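Local coordinates for putative uncharacterized protein PH0594 (PDB 4HXE) that probably acts as a serine peptidase of the prolyl oligopeptidase (S9) family, joining a beta-propeller to an alpha/beta-hydrolase catalytic domain, at residues Y493-Y498 with N515-E520; G468-N473 with N489-W494. All coordinates share one frame; numbering follows the deposited sequence.

Contact 1 (Y493-Y498 with N515-E520)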
loop_
_atom_site.group_PDB
_atom_site.type_symbol
_atom_site.label_atom_id
_atom_site.label_comp_id
_atom_site.label_asym_id
_atom_site.label_seq_id
_atom_site.Cartn_x
_atom_site.Cartn_y
_atom_site.Cartn_z
ATOM N N TYR A 493 14.040 46.128 -0.598
ATOM C CA TYR A 493 13.647 47.074 0.482
ATOM C C TYR A 493 14.255 46.714 1.847
ATOM O O TYR A 493 13.837 45.737 2.497
ATOM C CB TYR A 493 12.125 47.229 0.578
ATOM C CG TYR A 493 11.576 48.374 1.433
ATOM C CD1 TYR A 493 12.378 49.438 1.857
ATOM C CD2 TYR A 493 10.252 48.393 1.783
ATOM C CE1 TYR A 493 11.874 50.491 2.653
ATOM C CE2 TYR A 493 9.719 49.438 2.550
ATOM C CZ TYR A 493 10.548 50.484 2.978
ATOM O OH TYR A 493 9.980 51.465 3.766
ATOM N N TRP A 494 15.252 47.506 2.288
ATOM C CA TRP A 494 15.889 47.192 3.562
ATOM C C TRP A 494 14.940 47.194 4.733
ATOM O O TRP A 494 15.146 46.463 5.692
ATOM C CB TRP A 494 17.012 48.183 3.847
ATOM C CG TRP A 494 18.107 48.027 2.838
ATOM C CD1 TRP A 494 18.520 48.935 1.848
ATOM C CD2 TRP A 494 18.973 46.845 2.672
ATOM N NE1 TRP A 494 19.598 48.384 1.116
ATOM C CE2 TRP A 494 19.884 47.136 1.551
ATOM C CE3 TRP A 494 19.104 45.633 3.353
ATOM C CZ2 TRP A 494 20.903 46.234 1.155
ATOM C CZ3 TRP A 494 20.122 44.728 2.935
ATOM C CH2 TRP A 494 20.995 45.034 1.844
ATOM N N LEU A 495 13.931 48.064 4.742
ATOM C CA LEU A 495 13.070 48.077 5.965
ATOM C C LEU A 495 12.451 46.672 6.202
ATOM O O LEU A 495 12.440 46.190 7.323
ATOM C CB LEU A 495 11.951 49.121 5.870
ATOM C CG LEU A 495 11.166 49.498 7.131
ATOM C CD1 LEU A 495 9.979 48.516 7.356
ATOM C CD2 LEU A 495 12.061 49.636 8.385
ATOM N N THR A 496 11.948 46.027 5.152
ATOM C CA THR A 496 11.361 44.698 5.376
ATOM C C THR A 496 12.407 43.627 5.606
ATOM O O THR A 496 12.102 42.573 6.190
ATOM C CB THR A 496 10.396 44.300 4.227
ATOM O OG1 THR A 496 11.170 44.135 3.038
ATOM C CG2 THR A 496 9.353 45.397 4.055
ATOM N N SER A 497 13.644 43.897 5.154
ATOM C CA SER A 497 14.713 42.995 5.400
ATOM C C SER A 497 14.920 43.047 6.902
ATOM O O SER A 497 15.049 42.016 7.564
ATOM C CB SER A 497 15.975 43.442 4.670
ATOM O OG SER A 497 17.098 42.743 5.193
ATOM N N TYR A 498 14.964 44.265 7.451
ATOM C CA TYR A 498 15.182 44.410 8.874
ATOM C C TYR A 498 14.135 43.655 9.751
ATOM O O TYR A 498 14.489 42.927 10.720
ATOM C CB TYR A 498 15.283 45.936 9.220
ATOM C CG TYR A 498 14.885 46.214 10.679
ATOM C CD1 TYR A 498 15.735 45.864 11.725
ATOM C CD2 TYR A 498 13.640 46.776 10.982
ATOM C CE1 TYR A 498 15.383 46.090 13.043
ATOM C CE2 TYR A 498 13.254 46.994 12.298
ATOM C CZ TYR A 498 14.135 46.668 13.311
ATOM O OH TYR A 498 13.736 46.891 14.604
ATOM N N ASN A 515 18.154 52.920 14.211
ATOM C CA ASN A 515 16.780 53.506 14.208
ATOM C C ASN A 515 16.078 53.189 12.913
ATOM O O ASN A 515 15.591 54.096 12.230
ATOM C CB ASN A 515 16.832 55.010 14.386
ATOM C CG ASN A 515 17.699 55.396 15.514
ATOM O OD1 ASN A 515 17.529 54.898 16.601
ATOM N ND2 ASN A 515 18.675 56.244 15.257
ATOM N N PRO A 516 16.013 51.893 12.572
ATOM C CA PRO A 516 15.447 51.544 11.284
ATOM C C PRO A 516 14.017 52.080 11.023
ATOM O O PRO A 516 13.661 52.322 9.858
ATOM C CB PRO A 516 15.438 50.006 11.286
ATOM C CG PRO A 516 16.093 49.565 12.580
ATOM C CD PRO A 516 16.197 50.719 13.475
ATOM N N LEU A 517 13.189 52.246 12.052
ATOM C CA LEU A 517 11.835 52.753 11.798
ATOM C C LEU A 517 11.866 54.264 11.447
ATOM O O LEU A 517 10.843 54.785 10.979
ATOM C CB LEU A 517 10.955 52.538 13.030
ATOM C CG LEU A 517 10.842 51.092 13.521
ATOM C CD1 LEU A 517 9.883 51.038 14.678
ATOM C CD2 LEU A 517 10.260 50.296 12.374
ATOM N N GLU A 518 12.989 54.979 11.689
ATOM C CA GLU A 518 13.088 56.423 11.377
ATOM C C GLU A 518 14.160 56.743 10.320
ATOM O O GLU A 518 14.125 57.783 9.669
ATOM C CB GLU A 518 13.337 57.273 12.659
ATOM C CG GLU A 518 12.474 56.956 13.877
ATOM C CD GLU A 518 13.248 56.297 15.005
ATOM O OE1 GLU A 518 13.481 55.080 14.916
ATOM O OE2 GLU A 518 13.637 56.983 15.992
ATOM N N ASN A 519 15.135 55.844 10.149
ATOM C CA ASN A 519 16.321 56.152 9.377
ATOM C C ASN A 519 15.985 56.210 7.865
ATOM O O ASN A 519 15.562 55.183 7.297
ATOM C CB ASN A 519 17.338 55.090 9.681
ATOM C CG ASN A 519 18.660 55.369 9.073
ATOM O OD1 ASN A 519 18.747 55.974 7.998
ATOM N ND2 ASN A 519 19.718 54.894 9.739
ATOM N N GLU A 520 16.155 57.390 7.236
ATOM C CA GLU A 520 15.803 57.557 5.807
ATOM C C GLU A 520 16.685 56.674 4.906
ATOM O O GLU A 520 16.360 56.429 3.772
ATOM C CB GLU A 520 15.872 59.031 5.363
ATOM C CG GLU A 520 14.872 59.969 6.040
ATOM C CD GLU A 520 15.248 61.450 5.889
ATOM O OE1 GLU A 520 15.731 61.885 4.811
ATOM O OE2 GLU A 520 15.088 62.198 6.870
#
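Leu495 and Pro516 mark the nearest approach of the two backbones, their CA atoms 6.8 Å apart, where the first turn of a helix meets an irregular loop. Tyr493 stands at the N-cap of that helix, and the Tyr498 N to Trp494 O bond of 2.8 Å confirms the helical winding. Within 515-520 the chain folds back on itself, since Asn515 O accepts from the backbone N of both Glu518 and Asn519, and this turn presents Pro516 to the helix.

The joint is apolar. Pro516 CG sits over the centre of one face of the Tyr498 ring, 3.6 Å from its centroid and 12° off the ring normal, a well-centred CH-pi contact. Tyr498 holds its CG anti to the backbone N (chi1 154°), which turns that face to the CB-CG side of the proline ring, the two side chains crossing at about a right angle. Leu517 CD2 approaches the same tyrosine obliquely, 4.5 Å from Tyr498 CE2. Leu495 reaches in with one methyl: its CD2 lies 3.5 Å from Pro516 O and 4.4 Å from Leu517 CD2. The hydroxyl of Tyr498 bonds Asp563 of the second subunit, while Tyr522 of helix 521-524 packs on both Pro516 and Tyr498.

Such proline-on-tyrosine packing joins two parts of the helical excursion between strands 484-488 and 538-543 of the alpha/beta-hydrolase fold, at a subunit interface.

Contact 2 (G468-N473 with N489-W494)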
loop_
_atom_site.group_PDB
_atom_site.type_symbol
_atom_site.label_atom_id
_atom_site.label_comp_id
_atom_site.label_asym_id
_atom_site.label_seq_id
_atom_site.Cartn_x
_atom_site.Cartn_y
_atom_site.Cartn_z
ATOM N N GLY A 468 24.089 40.160 -4.082
ATOM C CA GLY A 468 24.356 40.353 -5.490
ATOM C C GLY A 468 23.065 40.620 -6.218
ATOM O O GLY A 468 23.083 41.277 -7.283
ATOM N N GLY A 469 21.951 40.084 -5.644
ATOM C CA GLY A 469 20.596 40.306 -6.122
ATOM C C GLY A 469 20.175 41.754 -5.830
ATOM O O GLY A 469 19.585 42.471 -6.674
ATOM N N TYR A 470 20.400 42.156 -4.590
ATOM C CA TYR A 470 20.293 43.569 -4.225
ATOM C C TYR A 470 21.030 44.393 -5.240
ATOM O O TYR A 470 20.467 45.408 -5.788
ATOM C CB TYR A 470 20.967 43.836 -2.863
ATOM C CG TYR A 470 21.169 45.324 -2.614
ATOM C CD1 TYR A 470 20.086 46.149 -2.358
ATOM C CD2 TYR A 470 22.449 45.892 -2.655
ATOM C CE1 TYR A 470 20.281 47.501 -2.125
ATOM C CE2 TYR A 470 22.665 47.249 -2.423
ATOM C CZ TYR A 470 21.577 48.048 -2.183
ATOM O OH TYR A 470 21.756 49.410 -1.908
ATOM N N MET A 471 22.299 44.024 -5.499
ATOM C CA MET A 471 23.064 44.923 -6.355
ATOM C C MET A 471 22.591 44.941 -7.805
ATOM O O MET A 471 22.743 45.942 -8.491
ATOM C CB MET A 471 24.559 44.649 -6.317
ATOM C CG MET A 471 25.367 45.725 -7.063
ATOM S SD MET A 471 25.448 47.214 -6.049
ATOM C CE MET A 471 26.223 46.783 -4.488
ATOM N N THR A 472 22.078 43.829 -8.307
ATOM C CA THR A 472 21.488 43.756 -9.639
ATOM C C THR A 472 20.232 44.642 -9.685
ATOM O O THR A 472 20.081 45.421 -10.617
ATOM C CB THR A 472 21.083 42.286 -9.907
ATOM O OG1 THR A 472 22.284 41.509 -9.896
ATOM C CG2 THR A 472 20.355 42.150 -11.278
ATOM N N ASN A 473 19.353 44.529 -8.696
ATOM C CA ASN A 473 18.180 45.474 -8.607
ATOM C C ASN A 473 18.653 46.920 -8.654
ATOM O O ASN A 473 18.183 47.745 -9.464
ATOM C CB ASN A 473 17.398 45.261 -7.290
ATOM C CG ASN A 473 16.848 43.842 -7.152
ATOM O OD1 ASN A 473 16.735 43.110 -8.170
ATOM N ND2 ASN A 473 16.444 43.448 -5.899
ATOM N N ASN A 489 16.922 36.096 -4.969
ATOM C CA ASN A 489 16.929 35.992 -3.527
ATOM C C ASN A 489 17.568 37.217 -2.941
ATOM O O ASN A 489 18.494 37.120 -2.094
ATOM C CB ASN A 489 17.691 34.718 -3.144
ATOM C CG ASN A 489 16.938 33.476 -3.608
ATOM O OD1 ASN A 489 17.090 33.077 -4.752
ATOM N ND2 ASN A 489 16.003 32.967 -2.765
ATOM N N GLY A 490 17.102 38.371 -3.425
ATOM C CA GLY A 490 17.828 39.621 -3.248
ATOM C C GLY A 490 17.186 40.553 -2.245
ATOM O O GLY A 490 16.432 40.100 -1.399
ATOM N N ILE A 491 17.558 41.830 -2.322
ATOM C CA ILE A 491 16.972 42.878 -1.516
ATOM C C ILE A 491 16.476 43.983 -2.447
ATOM O O ILE A 491 17.211 44.434 -3.317
ATOM C CB ILE A 491 17.978 43.512 -0.490
ATOM C CG1 ILE A 491 18.472 42.429 0.500
ATOM C CG2 ILE A 491 17.282 44.703 0.247
ATOM C CD1 ILE A 491 17.448 42.183 1.581
ATOM N N SER A 492 15.193 44.351 -2.307
ATOM C CA SER A 492 14.672 45.564 -2.928
ATOM C C SER A 492 14.257 46.594 -1.845
ATOM O O SER A 492 14.083 47.818 -2.158
ATOM C CB SER A 492 13.499 45.228 -3.851
ATOM O OG SER A 492 12.406 44.786 -3.101
ATOM N N TYR A 493 14.040 46.128 -0.598
ATOM C CA TYR A 493 13.647 47.074 0.482
ATOM C C TYR A 493 14.255 46.714 1.847
ATOM O O TYR A 493 13.837 45.737 2.497
ATOM C CB TYR A 493 12.125 47.229 0.578
ATOM C CG TYR A 493 11.576 48.374 1.433
ATOM C CD1 TYR A 493 12.378 49.438 1.857
ATOM C CD2 TYR A 493 10.252 48.393 1.783
ATOM C CE1 TYR A 493 11.874 50.491 2.653
ATOM C CE2 TYR A 493 9.719 49.438 2.550
ATOM C CZ TYR A 493 10.548 50.484 2.978
ATOM O OH TYR A 493 9.980 51.465 3.766
ATOM N N TRP A 494 15.252 47.506 2.288
ATOM C CA TRP A 494 15.889 47.192 3.562
ATOM C C TRP A 494 14.940 47.194 4.733
ATOM O O TRP A 494 15.146 46.463 5.692
ATOM C CB TRP A 494 17.012 48.183 3.847
ATOM C CG TRP A 494 18.107 48.027 2.838
ATOM C CD1 TRP A 494 18.520 48.935 1.848
ATOM C CD2 TRP A 494 18.973 46.845 2.672
ATOM N NE1 TRP A 494 19.598 48.384 1.116
ATOM C CE2 TRP A 494 19.884 47.136 1.551
ATOM C CE3 TRP A 494 19.104 45.633 3.353
ATOM C CZ2 TRP A 494 20.903 46.234 1.155
ATOM C CZ3 TRP A 494 20.122 44.728 2.935
ATOM C CH2 TRP A 494 20.995 45.034 1.844
#
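Gly469 and Gly490 bring the two backbones together, their CA atoms only 4.0 Å apart, just after Gly468, which belongs to a sequence and geometry consistent with the nucleophile elbow of a serine hydrolase and whose O accepts from Thr472 N and OG1 on opposite faces of the carbonyl plane. At Gly469 the closeness depends on missing side chains: a CB modelled there would stand 2.9 Å from Gly490 CA, and one on Gly490 would collide with Gly469 C.

Tyr470 follows. Its CA-H points at Ile491 O (CA to O 3.3 Å), and its CB rests 3.8 Å from Ile491 CB. With CG anti to the backbone N, the ring reaches the indole of Trp494, whose CZ2 lies over the ring centre and 3.6 Å from Tyr470 CE1; the planes meet at 52°. The phenol OH bonds Leu525 O. An alanine here, lacking ring and hydroxyl, is likely to open a gap against the Trp494 indole and to leave Leu525 O without the phenol as donor.

Asn473, one turn on, gives the hydrogen bond between the segments: ND2 to Ile491 O, 2.9 Å, with 151° at the hydrogen. The donor stands above the carbonyl plane, 65° out of it. Asn473 OD1 pairs with Ser487 OG, so both ends of the amide are held.

Helix 467-478 thus packs on the loop leaving strand 484-488, with helix 552-563 touching Asn473, Ile491 and Ser492, and helix 436-451 touching Met471.

Both contacts are largely buried: all seven touching residues in contact 2, three of four in contact 1, where Leu517 is partly exposed. The centre of contact 2 is about 18 Å from the chain centre, that of contact 1 about 25 Å. The second subunit reaches six residues of contact 1 but only Tyr493 of contact 2. They share Tyr493 and Trp494: the loop of contact 2 runs into the helix of contact 1, and Ser497 CB meets Ile491 CD1 at 3.6 Å, so the two also touch through side chains. Beside the probable catalytic elbow, glycines allow close backbone approach and an asparagine supplies a polar tie; farther out, mainly apolar side-chain contacts link helix 494-500 to a loop, burying 188 Å² against 277 Å².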